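Local coordinates for protein serine protease inhibitor 4, isoform B (Drosophila melanogaster, PDB 4P0F) that probably inhibits serine- and cysteine-type endopeptidases as a member of the serpin family, captured here in its cleaved form, at residues G23-Q28 with I34-F39; I41-A46 with H76-V81; M47-A52 with T58-G63; E160-L165 with S307-K312; V285-K288 with M294-D297. One frame throughout, in Å; residues are numbered along the deposited sequence.

All five contacts lie in one serpin domain. Contacts 1, 2 and 3 come in sequence order along helix 38-49, which contributes a piece to each; contact 3 is nested inside the loop that contact 2 closes, their centres 11 Å apart. Contact 5 is likewise nested within the loop of contact 4, and the salt bridge from Lys312 NZ to Asp297 OD1 (2.9 Å) joins the two. Phe286 of contact 5 also packs on Ile41 and Ala45, while Leu165 of contact 4 packs against 47-52. Helix 38-49 therefore ties the helical layer to the sheet that, in this cleaved serpin, has taken up the reactive loop as strand 328-341.

Contact 1: residues G23-Q28 with I34-F39; sequences GKLSGQ and IVFSPF
Leu25, near the end of helix 6-28, lays its CD1 methyl over one face of the Phe36 ring, 4.1 Å from the ring centroid and 19° off the ring normal. This is a CH-pi contact, displaced toward the rim, so that CD1 lies nearest Phe36 CD1, at 3.9 Å. With Phe36 CG between the backbone N and the carbonyl carbon (chi1 71°), the phenyl is directed toward the helix. Ile34 fills the second half of the tight part. The CD1 methyl at the end of this isoleucine can reach in against the helix main chain, 3.6 Å from Ser26 CA and 3.7 Å from Leu25 O. Leucine and phenylalanine suit the buried side, which also receives Val21 and Tyr22 around the ring.

Toward solvent the packing thins. Ser26 OG still meets Ile34 CD1 at 3.7 Å, but Ser26 is partly exposed and bonds its hydroxyl back to Tyr22 O, as a small polar residue on a helix flank often does. One residue further on, Gly27 is exposed. Backbone bonds from Ile34 to Ser376 and from Phe36 to Trp374 tie the second segment to strand 370-377, giving the serpin pattern in which the first long helix is followed, after a short loop, by the short strand 35-36, paired with strand 370-377 in sheet B.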
# COMPACT_ATOMS: atom_id res chain seq x y z
N GLY A 23 9.51 -7.24 2.01
CA GLY A 23 10.55 -8.23 1.86
C GLY A 23 10.31 -9.18 0.69
O GLY A 23 11.24 -9.48 -0.05
N LYS A 24 9.08 -9.66 0.53
CA LYS A 24 8.77 -10.56 -0.57
C LYS A 24 8.78 -9.84 -1.92
O LYS A 24 9.15 -10.43 -2.93
CB LYS A 24 7.40 -11.23 -0.35
CG LYS A 24 7.31 -12.10 0.90
CD LYS A 24 8.46 -13.08 1.02
CE LYS A 24 8.29 -13.95 2.26
NZ LYS A 24 9.46 -14.81 2.52
N LEU A 25 8.38 -8.57 -1.95
CA LEU A 25 8.38 -7.81 -3.19
C LEU A 25 9.80 -7.48 -3.63
O LEU A 25 10.12 -7.54 -4.81
CB LEU A 25 7.58 -6.52 -3.05
CG LEU A 25 6.06 -6.64 -2.98
CD1 LEU A 25 5.43 -5.28 -2.70
CD2 LEU A 25 5.50 -7.22 -4.28
N SER A 26 10.63 -7.11 -2.66
CA SER A 26 12.02 -6.78 -2.95
C SER A 26 12.75 -7.98 -3.52
O SER A 26 13.58 -7.85 -4.42
CB SER A 26 12.73 -6.28 -1.69
OG SER A 26 12.17 -5.05 -1.25
N GLY A 27 12.45 -9.16 -3.00
CA GLY A 27 12.99 -10.39 -3.53
C GLY A 27 12.48 -10.68 -4.93
O GLY A 27 13.21 -11.20 -5.76
N GLN A 28 11.21 -10.35 -5.19
CA GLN A 28 10.60 -10.63 -6.48
C GLN A 28 11.03 -9.61 -7.54
O GLN A 28 11.09 -9.92 -8.73
CB GLN A 28 9.06 -10.65 -6.36
CG GLN A 28 8.33 -11.24 -7.57
CD GLN A 28 6.81 -11.12 -7.49
OE1 GLN A 28 6.21 -11.27 -6.42
NE2 GLN A 28 6.17 -10.85 -8.63
N ILE A 34 10.25 0.11 -5.80
CA ILE A 34 8.99 -0.40 -5.30
C ILE A 34 8.20 0.69 -4.58
O ILE A 34 8.76 1.46 -3.81
CB ILE A 34 9.24 -1.59 -4.36
CG1 ILE A 34 9.87 -2.74 -5.17
CG2 ILE A 34 7.96 -2.05 -3.68
CD1 ILE A 34 10.40 -3.87 -4.32
N VAL A 35 6.90 0.76 -4.84
CA VAL A 35 6.00 1.55 -4.00
C VAL A 35 4.70 0.78 -3.91
O VAL A 35 4.26 0.21 -4.89
CB VAL A 35 5.76 2.99 -4.54
CG1 VAL A 35 5.25 2.99 -5.98
CG2 VAL A 35 4.81 3.75 -3.63
N PHE A 36 4.12 0.73 -2.72
CA PHE A 36 2.87 0.03 -2.52
C PHE A 36 2.16 0.57 -1.28
O PHE A 36 2.77 1.26 -0.46
CB PHE A 36 3.09 -1.50 -2.40
CG PHE A 36 3.77 -1.95 -1.12
CD1 PHE A 36 5.13 -1.82 -0.94
CD2 PHE A 36 3.03 -2.57 -0.12
CE1 PHE A 36 5.74 -2.27 0.23
CE2 PHE A 36 3.63 -3.01 1.05
CZ PHE A 36 4.99 -2.85 1.22
N SER A 37 0.86 0.30 -1.19
CA SER A 37 0.09 0.64 -0.01
C SER A 37 -0.25 -0.62 0.77
O SER A 37 -1.14 -1.38 0.36
CB SER A 37 -1.19 1.37 -0.37
OG SER A 37 -1.99 1.57 0.79
N PRO A 38 0.46 -0.86 1.88
CA PRO A 38 0.11 -2.06 2.66
C PRO A 38 -1.30 -1.97 3.23
O PRO A 38 -1.99 -3.00 3.33
CB PRO A 38 1.17 -2.08 3.76
CG PRO A 38 1.74 -0.73 3.83
CD PRO A 38 1.60 -0.13 2.46
N PHE A 39 -1.75 -0.76 3.55
CA PHE A 39 -3.09 -0.57 4.09
C PHE A 39 -4.14 -1.03 3.08
O PHE A 39 -5.14 -1.66 3.44
CB PHE A 39 -3.34 0.88 4.46
CG PHE A 39 -4.71 1.12 5.02
CD1 PHE A 39 -5.78 1.40 4.19
CD2 PHE A 39 -4.95 1.01 6.38
CE1 PHE A 39 -7.05 1.58 4.70
CE2 PHE A 39 -6.22 1.20 6.89
CZ PHE A 39 -7.27 1.49 6.04

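Contact 2: residues I41-A46 with H76-V81; sequences IQTCAA and HSFHQV
The ring of Phe78 is the whole of one side of this contact, wedged from helix 71-84 against three residues of helix 38-49. Ala46 CB comes to 3.5 Å from Phe78 CZ, and alanine's small methyl suits a ring that comes this close. Thr43 OG1 lies at the ring edge, close to its plane, 3.5 Å from Phe78 CE2. Gln42 comes from another side: its OE1 is 3.6 Å from Phe78 CZ, with amide and ring planes 74° apart. An extended side chain beyond CG, with CG anti to the backbone N (chi1 -161°), carries that amide out to the ring.

The second shell fixes these polar groups, both buried. Gln42 NE2 is bonded to Leu64 O, which holds the amide, and the Thr43 hydroxyl is satisfied by Phe39 O, one turn earlier, while its oxygen lies against the ring edge. The Phe78 ring is held in turn by two more aromatics, Phe10 meeting it edge-to-face and Phe117 packing against it as well.

The contact joins two helices of the serpin helical layer, whose segments run 140° apart in direction, their axes 11.4 Å apart at closest approach. Helix 6-28 packs in beside them through Phe10 and Leu14. Helix 38-49 lies against the strands beneath it: Cys44, on another side of the helix, rests on Leu165 of strand 161-174 and Met337 of strand 328-341.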
# COMPACT_ATOMS: atom_id res chain seq x y z
N ILE A 41 -3.76 -3.19 0.61
CA ILE A 41 -3.68 -4.63 0.44
C ILE A 41 -4.36 -5.34 1.61
O ILE A 41 -5.17 -6.25 1.39
CB ILE A 41 -2.20 -5.09 0.32
CG1 ILE A 41 -1.59 -4.51 -0.96
CG2 ILE A 41 -2.10 -6.61 0.30
CD1 ILE A 41 -0.09 -4.58 -1.01
N GLN A 42 -4.04 -4.95 2.84
CA GLN A 42 -4.63 -5.63 4.00
C GLN A 42 -6.15 -5.44 4.06
O GLN A 42 -6.89 -6.38 4.38
CB GLN A 42 -4.01 -5.12 5.29
CG GLN A 42 -4.21 -6.05 6.47
CD GLN A 42 -3.90 -5.40 7.80
OE1 GLN A 42 -4.36 -4.29 8.09
NE2 GLN A 42 -3.14 -6.09 8.64
N THR A 43 -6.62 -4.24 3.72
CA THR A 43 -8.04 -3.93 3.73
C THR A 43 -8.77 -4.77 2.70
O THR A 43 -9.81 -5.37 3.01
CB THR A 43 -8.27 -2.43 3.46
OG1 THR A 43 -7.63 -1.67 4.48
CG2 THR A 43 -9.76 -2.10 3.47
N CYS A 44 -8.24 -4.85 1.49
CA CYS A 44 -8.90 -5.60 0.43
C CYS A 44 -8.97 -7.07 0.80
O CYS A 44 -10.01 -7.73 0.65
CB CYS A 44 -8.18 -5.45 -0.90
SG CYS A 44 -9.11 -6.16 -2.28
N ALA A 45 -7.87 -7.60 1.32
CA ALA A 45 -7.81 -9.00 1.69
C ALA A 45 -8.69 -9.31 2.90
O ALA A 45 -9.25 -10.41 3.00
CB ALA A 45 -6.38 -9.41 1.95
N ALA A 46 -8.80 -8.36 3.83
CA ALA A 46 -9.68 -8.54 4.99
C ALA A 46 -11.14 -8.59 4.55
O ALA A 46 -11.93 -9.33 5.12
CB ALA A 46 -9.47 -7.42 6.01
N HIS A 76 -14.97 -4.46 12.48
CA HIS A 76 -14.99 -3.28 13.32
C HIS A 76 -13.61 -2.63 13.43
O HIS A 76 -13.51 -1.41 13.52
CB HIS A 76 -15.52 -3.62 14.71
CG HIS A 76 -15.81 -2.41 15.54
ND1 HIS A 76 -16.77 -1.48 15.18
CD2 HIS A 76 -15.25 -1.95 16.68
CE1 HIS A 76 -16.80 -0.52 16.09
NE2 HIS A 76 -15.89 -0.78 17.01
N SER A 77 -12.56 -3.44 13.40
CA SER A 77 -11.21 -2.89 13.57
C SER A 77 -10.84 -2.02 12.37
O SER A 77 -10.15 -1.02 12.51
CB SER A 77 -10.18 -4.01 13.78
OG SER A 77 -9.91 -4.74 12.59
N PHE A 78 -11.33 -2.40 11.18
CA PHE A 78 -11.10 -1.60 9.99
C PHE A 78 -12.00 -0.39 9.96
O PHE A 78 -11.59 0.68 9.49
CB PHE A 78 -11.29 -2.45 8.72
CG PHE A 78 -10.12 -3.33 8.42
CD1 PHE A 78 -9.99 -4.56 9.04
CD2 PHE A 78 -9.12 -2.92 7.56
CE1 PHE A 78 -8.90 -5.37 8.79
CE2 PHE A 78 -8.03 -3.72 7.31
CZ PHE A 78 -7.92 -4.95 7.92
N HIS A 79 -13.22 -0.52 10.47
CA HIS A 79 -14.14 0.61 10.49
C HIS A 79 -13.57 1.77 11.27
O HIS A 79 -13.70 2.93 10.88
CB HIS A 79 -15.48 0.24 11.11
CG HIS A 79 -16.43 1.39 11.20
ND1 HIS A 79 -17.08 1.90 10.10
CD2 HIS A 79 -16.81 2.16 12.24
CE1 HIS A 79 -17.84 2.92 10.47
NE2 HIS A 79 -17.69 3.10 11.77
N GLN A 80 -12.95 1.44 12.41
CA GLN A 80 -12.37 2.46 13.28
C GLN A 80 -11.42 3.37 12.50
O GLN A 80 -11.44 4.59 12.67
CB GLN A 80 -11.65 1.81 14.46
CG GLN A 80 -12.59 1.23 15.51
CD GLN A 80 -11.84 0.64 16.70
OE1 GLN A 80 -10.96 -0.21 16.54
NE2 GLN A 80 -12.19 1.10 17.90
N VAL A 81 -10.60 2.78 11.64
CA VAL A 81 -9.64 3.55 10.86
C VAL A 81 -10.30 4.28 9.70
O VAL A 81 -10.07 5.46 9.49
CB VAL A 81 -8.53 2.65 10.29
CG1 VAL A 81 -7.51 3.48 9.51
CG2 VAL A 81 -7.85 1.87 11.41

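Contact 3: residues M47-A52 with T58-G63; sequences MARLGA and TQLDQG
Arg49 and Asp61 form a buried salt bridge. The stronger link runs from Arg49 NE to Asp61 OD1 at 2.7 Å, with an N-H...O angle of 141°; the oxygen is met on its syn side, a little out of the carboxylate plane. A second bond, from Arg49 NH2 to Asp61 OD2, is weak at 3.3 Å. The pair is therefore a lopsided two-pronged grip, with guanidinium and carboxylate planes 35° apart. Both aspartate oxygens thus have a donor here, and a long, bent arginine chain (chi2 -94°) is what brings its NE alongside helix 54-64.

Helices 38-49 and 54-64 are consecutive in the serpin fold, joined by a tight connection, and the turn between them has its own satisfied backbone: Ala52 N donates to Arg49 O at 2.9 Å in a type I turn, Gly51 N donates to Ala48 O, and Gly51 also bonds to the backbone of Lys303.

Apolar contacts fill in beside the charges. Arg49 CG lies 3.9 Å from Leu60 CB, and Ala52 CB is 4.2 Å from Leu60 CD1, a small residue meeting a branched one. Pro71 and Ile74 of helix 71-84 also touch Arg49.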
# COMPACT_ATOMS: atom_id res chain seq x y z
N MET A 47 -11.50 -7.79 3.55
CA MET A 47 -12.85 -7.86 3.00
C MET A 47 -13.13 -9.24 2.45
O MET A 47 -14.21 -9.80 2.66
CB MET A 47 -13.06 -6.79 1.91
CG MET A 47 -13.20 -5.38 2.47
SD MET A 47 -13.75 -4.15 1.27
CE MET A 47 -12.30 -4.03 0.25
N ALA A 48 -12.15 -9.81 1.75
CA ALA A 48 -12.33 -11.16 1.22
C ALA A 48 -12.47 -12.15 2.36
O ALA A 48 -13.28 -13.07 2.29
CB ALA A 48 -11.19 -11.54 0.31
N ARG A 49 -11.70 -11.95 3.43
CA ARG A 49 -11.77 -12.88 4.56
C ARG A 49 -13.17 -12.97 5.17
O ARG A 49 -13.56 -14.02 5.70
CB ARG A 49 -10.75 -12.48 5.64
CG ARG A 49 -10.73 -13.43 6.83
CD ARG A 49 -11.64 -12.95 7.95
NE ARG A 49 -11.72 -13.90 9.06
CZ ARG A 49 -12.68 -14.81 9.22
NH1 ARG A 49 -13.68 -14.95 8.35
NH2 ARG A 49 -12.64 -15.60 10.29
N LEU A 50 -13.94 -11.88 5.09
CA LEU A 50 -15.30 -11.88 5.64
C LEU A 50 -16.18 -12.95 5.00
O LEU A 50 -17.15 -13.41 5.60
CB LEU A 50 -15.98 -10.53 5.44
CG LEU A 50 -15.32 -9.30 6.05
CD1 LEU A 50 -16.22 -8.10 5.77
CD2 LEU A 50 -15.08 -9.48 7.54
N GLY A 51 -15.84 -13.33 3.77
CA GLY A 51 -16.59 -14.34 3.05
C GLY A 51 -15.94 -15.71 3.06
O GLY A 51 -16.45 -16.64 2.43
N ALA A 52 -14.82 -15.84 3.77
CA ALA A 52 -14.06 -17.08 3.82
C ALA A 52 -14.46 -17.95 5.01
O ALA A 52 -15.02 -17.46 6.00
CB ALA A 52 -12.56 -16.78 3.87
N THR A 58 -8.72 -19.00 8.29
CA THR A 58 -7.67 -18.99 9.28
C THR A 58 -6.35 -18.50 8.69
O THR A 58 -5.63 -17.72 9.33
CB THR A 58 -7.48 -20.38 9.89
OG1 THR A 58 -8.72 -20.84 10.45
CG2 THR A 58 -6.44 -20.35 10.98
N GLN A 59 -6.01 -18.97 7.49
CA GLN A 59 -4.79 -18.52 6.81
C GLN A 59 -4.81 -17.00 6.64
O GLN A 59 -3.81 -16.33 6.91
CB GLN A 59 -4.63 -19.19 5.45
CG GLN A 59 -4.09 -20.60 5.49
CD GLN A 59 -3.74 -21.13 4.10
OE1 GLN A 59 -3.91 -20.44 3.09
NE2 GLN A 59 -3.24 -22.36 4.06
N LEU A 60 -5.94 -16.46 6.18
CA LEU A 60 -6.05 -15.02 5.99
C LEU A 60 -5.90 -14.26 7.31
O LEU A 60 -5.14 -13.29 7.38
CB LEU A 60 -7.38 -14.67 5.32
CG LEU A 60 -7.35 -14.93 3.81
CD1 LEU A 60 -8.77 -15.06 3.26
CD2 LEU A 60 -6.60 -13.83 3.09
N ASP A 61 -6.58 -14.70 8.36
CA ASP A 61 -6.44 -14.07 9.68
C ASP A 61 -4.98 -14.00 10.12
O ASP A 61 -4.49 -12.96 10.54
CB ASP A 61 -7.22 -14.83 10.76
CG ASP A 61 -8.72 -14.68 10.62
OD1 ASP A 61 -9.16 -13.77 9.90
OD2 ASP A 61 -9.46 -15.47 11.25
N GLN A 62 -4.29 -15.13 10.05
CA GLN A 62 -2.97 -15.22 10.63
C GLN A 62 -1.90 -14.66 9.70
O GLN A 62 -0.91 -14.11 10.16
CB GLN A 62 -2.66 -16.67 11.00
CG GLN A 62 -3.71 -17.22 11.94
CD GLN A 62 -3.48 -18.66 12.31
OE1 GLN A 62 -2.66 -19.35 11.70
NE2 GLN A 62 -4.18 -19.12 13.32
N GLY A 63 -2.12 -14.74 8.39
CA GLY A 63 -1.15 -14.20 7.44
C GLY A 63 -1.22 -12.68 7.31
O GLY A 63 -0.21 -12.03 7.04

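Contact 4: residues E160-L165 with S307-K312; sequences ESRLVL and SPEPLK
Arg162 and Glu309 form a salt bridge through Arg162 NE and Glu309 OE1, 2.8 Å apart and nearly straight at 172°. The acceptor uses its syn lone pair and lies in the guanidinium plane, although the two flat groups are turned 56° apart. A bend at chi2 (-74°) turns the arginine NE toward Glu309. Water 1 completes the pairing, accepting from Arg162 NH2 at 2.9 Å and donating to Glu309 OE2 at 2.8 Å. Glu309 OE2 is also bonded to Tyr103 OH. On the far branch Arg162 NH1 donates to Ser161 O at 2.9 Å, from above the carbonyl plane, and to Ser159 O, so all three guanidinium nitrogens are engaged.

The backbone N of Glu309 donates to Ser307 OG in an ST turn. Arg162 and Leu163 both face Val339 in a classic beta bulge of strand 161-174. Packing continues where Arg162 CG meets Leu311 CD2 at 3.9 Å, the apolar part of the arginine serving a leucine while its head serves the acid.

Strand 328-341, the inserted reactive loop, lies between strands 161-174 and 311-324. The opposite charges therefore reach across its end, and the nearby guanidinium would probably stabilise Glu309 in its ionised form.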
# COMPACT_ATOMS: atom_id res chain seq x y z
N GLU A 160 -16.87 -16.81 -15.73
CA GLU A 160 -16.67 -17.52 -14.46
C GLU A 160 -16.41 -16.57 -13.28
O GLU A 160 -16.47 -16.98 -12.13
CB GLU A 160 -15.50 -18.51 -14.57
CG GLU A 160 -15.72 -19.63 -15.57
CD GLU A 160 -16.52 -20.77 -14.99
OE1 GLU A 160 -15.98 -21.53 -14.16
OE2 GLU A 160 -17.70 -20.91 -15.38
N SER A 161 -16.10 -15.30 -13.57
CA SER A 161 -15.86 -14.31 -12.53
C SER A 161 -17.14 -14.10 -11.73
O SER A 161 -18.23 -14.07 -12.32
CB SER A 161 -15.40 -12.97 -13.11
OG SER A 161 -14.23 -13.11 -13.90
N ARG A 162 -17.03 -13.94 -10.42
CA ARG A 162 -18.21 -13.77 -9.58
C ARG A 162 -18.19 -12.47 -8.81
O ARG A 162 -19.23 -11.83 -8.63
CB ARG A 162 -18.36 -14.97 -8.65
CG ARG A 162 -18.70 -16.25 -9.38
CD ARG A 162 -20.15 -16.26 -9.86
NE ARG A 162 -20.46 -17.42 -10.70
CZ ARG A 162 -20.33 -17.46 -12.02
NH1 ARG A 162 -19.88 -16.40 -12.69
NH2 ARG A 162 -20.64 -18.57 -12.67
N LEU A 163 -17.03 -12.05 -8.32
CA LEU A 163 -16.94 -10.71 -7.79
C LEU A 163 -15.53 -10.19 -7.79
O LEU A 163 -14.58 -10.96 -7.86
CB LEU A 163 -17.53 -10.64 -6.38
CG LEU A 163 -16.92 -11.59 -5.35
CD1 LEU A 163 -15.78 -10.92 -4.58
CD2 LEU A 163 -18.00 -12.05 -4.41
N VAL A 164 -15.41 -8.87 -7.76
CA VAL A 164 -14.12 -8.21 -7.60
C VAL A 164 -14.24 -7.25 -6.44
O VAL A 164 -15.12 -6.39 -6.43
CB VAL A 164 -13.69 -7.45 -8.87
CG1 VAL A 164 -12.36 -6.72 -8.64
CG2 VAL A 164 -13.57 -8.40 -10.04
N LEU A 165 -13.35 -7.41 -5.47
CA LEU A 165 -13.25 -6.53 -4.32
C LEU A 165 -12.16 -5.52 -4.58
O LEU A 165 -11.07 -5.91 -5.00
CB LEU A 165 -12.94 -7.31 -3.05
CG LEU A 165 -14.13 -8.02 -2.40
CD1 LEU A 165 -13.66 -9.06 -1.41
CD2 LEU A 165 -15.01 -7.00 -1.70
N SER A 307 -25.41 -18.33 -3.61
CA SER A 307 -25.14 -19.49 -4.45
C SER A 307 -24.19 -20.48 -3.80
O SER A 307 -23.18 -20.06 -3.23
CB SER A 307 -24.54 -19.04 -5.78
OG SER A 307 -24.04 -20.15 -6.50
N PRO A 308 -24.46 -21.79 -3.92
CA PRO A 308 -23.53 -22.75 -3.33
C PRO A 308 -22.29 -23.05 -4.19
O PRO A 308 -21.47 -23.88 -3.79
CB PRO A 308 -24.39 -24.01 -3.18
CG PRO A 308 -25.38 -23.92 -4.25
CD PRO A 308 -25.67 -22.45 -4.44
N GLU A 309 -22.13 -22.37 -5.32
CA GLU A 309 -20.94 -22.54 -6.17
C GLU A 309 -19.66 -22.34 -5.38
O GLU A 309 -19.47 -21.27 -4.79
CB GLU A 309 -20.94 -21.55 -7.33
CG GLU A 309 -22.03 -21.78 -8.36
CD GLU A 309 -22.11 -20.68 -9.39
OE1 GLU A 309 -21.18 -19.86 -9.46
OE2 GLU A 309 -23.13 -20.63 -10.13
N PRO A 310 -18.78 -23.34 -5.37
CA PRO A 310 -17.47 -23.09 -4.75
C PRO A 310 -16.68 -22.02 -5.50
O PRO A 310 -16.72 -21.98 -6.74
CB PRO A 310 -16.78 -24.45 -4.84
CG PRO A 310 -17.87 -25.43 -4.91
CD PRO A 310 -18.96 -24.77 -5.69
N LEU A 311 -15.98 -21.17 -4.75
CA LEU A 311 -15.25 -20.03 -5.30
C LEU A 311 -13.78 -20.10 -4.95
O LEU A 311 -13.39 -20.74 -3.98
CB LEU A 311 -15.82 -18.71 -4.77
CG LEU A 311 -17.33 -18.49 -4.88
CD1 LEU A 311 -17.72 -17.17 -4.22
CD2 LEU A 311 -17.78 -18.51 -6.33
N LYS A 312 -12.95 -19.41 -5.75
CA LYS A 312 -11.55 -19.20 -5.40
C LYS A 312 -11.06 -17.87 -5.96
O LYS A 312 -11.69 -17.25 -6.81
CB LYS A 312 -10.68 -20.35 -5.93
CG LYS A 312 -10.53 -20.38 -7.43
CD LYS A 312 -9.72 -21.59 -7.87
CE LYS A 312 -9.57 -21.63 -9.37
NZ LYS A 312 -8.73 -22.79 -9.79
O HOH W 1 -22.14 -21.06 -12.72

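Contact 5: residues V285-K288 with M294-D297; sequences VFQK and MFSD
Met294 SD and the Phe286 ring make a Met-aromatic contact, part of the serpin segment where helix 283-288 leaves strand 263-281 and the chain turns back toward strand 311-324. The sulfur lies 5.1 Å from the ring centroid, 64° off the normal, an oblique approach in which Phe286 CD2 is the nearest atom at 3.9 Å. Methionine suits the spot: its flexible chain, bent at chi3, can curl a polarisable sulfur in beside a buried ring.

Apolar packing makes up the rest of the buried side. Phe286 CB sits at the edge of the Phe295 ring, in its plane, 3.8 Å from Phe295 CZ. Met294, which precedes Phe295, lays CG over the centre of the Phe295 ring, 3.5 Å above the plane; its chi1 of 62°, with CG between backbone N and carbonyl carbon, turns CG back over the following residue. Behind Phe286 lie Ile41 and Ala45 of helix 38-49, and Ile316 of strand 311-324 touches both phenylalanines.

The polar side is thinner. Exposed Gln287 borders the partly exposed Phe295 with its aliphatic part, and glutamine suits such a surface rim because its methylene groups can cover part of a ring. A backbone hydrogen bond joins Met294 to Val313 of strand 311-324. Gln287 CG comes to 3.9 Å from Phe295 CD2, with the amide plane 89° from the ring plane.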
# COMPACT_ATOMS: atom_id res chain seq x y z
N VAL A 285 3.28 -13.44 -3.54
CA VAL A 285 3.58 -12.86 -2.23
C VAL A 285 2.69 -13.51 -1.16
O VAL A 285 3.17 -13.93 -0.11
CB VAL A 285 3.41 -11.33 -2.21
CG1 VAL A 285 3.33 -10.78 -0.79
CG2 VAL A 285 4.54 -10.67 -2.97
N PHE A 286 1.39 -13.61 -1.44
CA PHE A 286 0.47 -14.21 -0.47
C PHE A 286 0.79 -15.67 -0.21
O PHE A 286 0.72 -16.12 0.93
CB PHE A 286 -0.98 -14.08 -0.94
CG PHE A 286 -1.63 -12.79 -0.54
CD1 PHE A 286 -1.15 -11.58 -1.00
CD2 PHE A 286 -2.72 -12.79 0.29
CE1 PHE A 286 -1.76 -10.40 -0.63
CE2 PHE A 286 -3.32 -11.62 0.67
CZ PHE A 286 -2.84 -10.42 0.20
N GLN A 287 1.16 -16.41 -1.26
CA GLN A 287 1.57 -17.79 -1.08
C GLN A 287 2.80 -17.90 -0.19
O GLN A 287 2.87 -18.76 0.70
CB GLN A 287 1.83 -18.43 -2.43
CG GLN A 287 0.55 -18.66 -3.23
CD GLN A 287 0.81 -19.01 -4.67
OE1 GLN A 287 1.87 -18.70 -5.21
NE2 GLN A 287 -0.15 -19.67 -5.30
N LYS A 288 3.78 -17.03 -0.42
CA LYS A 288 5.00 -17.05 0.37
C LYS A 288 4.77 -16.61 1.81
O LYS A 288 5.60 -16.89 2.68
CB LYS A 288 6.06 -16.17 -0.27
CG LYS A 288 6.64 -16.74 -1.54
CD LYS A 288 7.55 -15.73 -2.21
CE LYS A 288 8.20 -16.27 -3.47
NZ LYS A 288 9.07 -15.23 -4.09
N MET A 294 -6.47 -19.85 -0.57
CA MET A 294 -7.42 -18.99 -1.26
C MET A 294 -7.35 -19.07 -2.80
O MET A 294 -8.34 -18.79 -3.47
CB MET A 294 -7.21 -17.54 -0.81
CG MET A 294 -5.85 -17.02 -1.16
SD MET A 294 -5.45 -15.54 -0.20
CE MET A 294 -6.74 -14.48 -0.78
N PHE A 295 -6.20 -19.44 -3.35
CA PHE A 295 -6.02 -19.55 -4.81
C PHE A 295 -6.25 -20.95 -5.34
O PHE A 295 -6.27 -21.17 -6.56
CB PHE A 295 -4.62 -19.09 -5.22
CG PHE A 295 -4.21 -17.80 -4.61
CD1 PHE A 295 -4.77 -16.61 -5.05
CD2 PHE A 295 -3.26 -17.76 -3.60
CE1 PHE A 295 -4.39 -15.41 -4.49
CE2 PHE A 295 -2.90 -16.58 -3.03
CZ PHE A 295 -3.45 -15.40 -3.48
N SER A 296 -6.38 -21.91 -4.43
CA SER A 296 -6.43 -23.32 -4.78
C SER A 296 -7.85 -23.81 -4.97
O SER A 296 -8.82 -23.15 -4.61
CB SER A 296 -5.77 -24.16 -3.69
OG SER A 296 -6.66 -24.34 -2.61
N ASP A 297 -7.97 -25.03 -5.49
CA ASP A 297 -9.28 -25.64 -5.65
C ASP A 297 -9.84 -26.14 -4.32
O ASP A 297 -10.94 -26.69 -4.28
CB ASP A 297 -9.20 -26.78 -6.66
CG ASP A 297 -9.16 -26.28 -8.10
OD1 ASP A 297 -9.69 -25.18 -8.37
OD2 ASP A 297 -8.61 -26.99 -8.96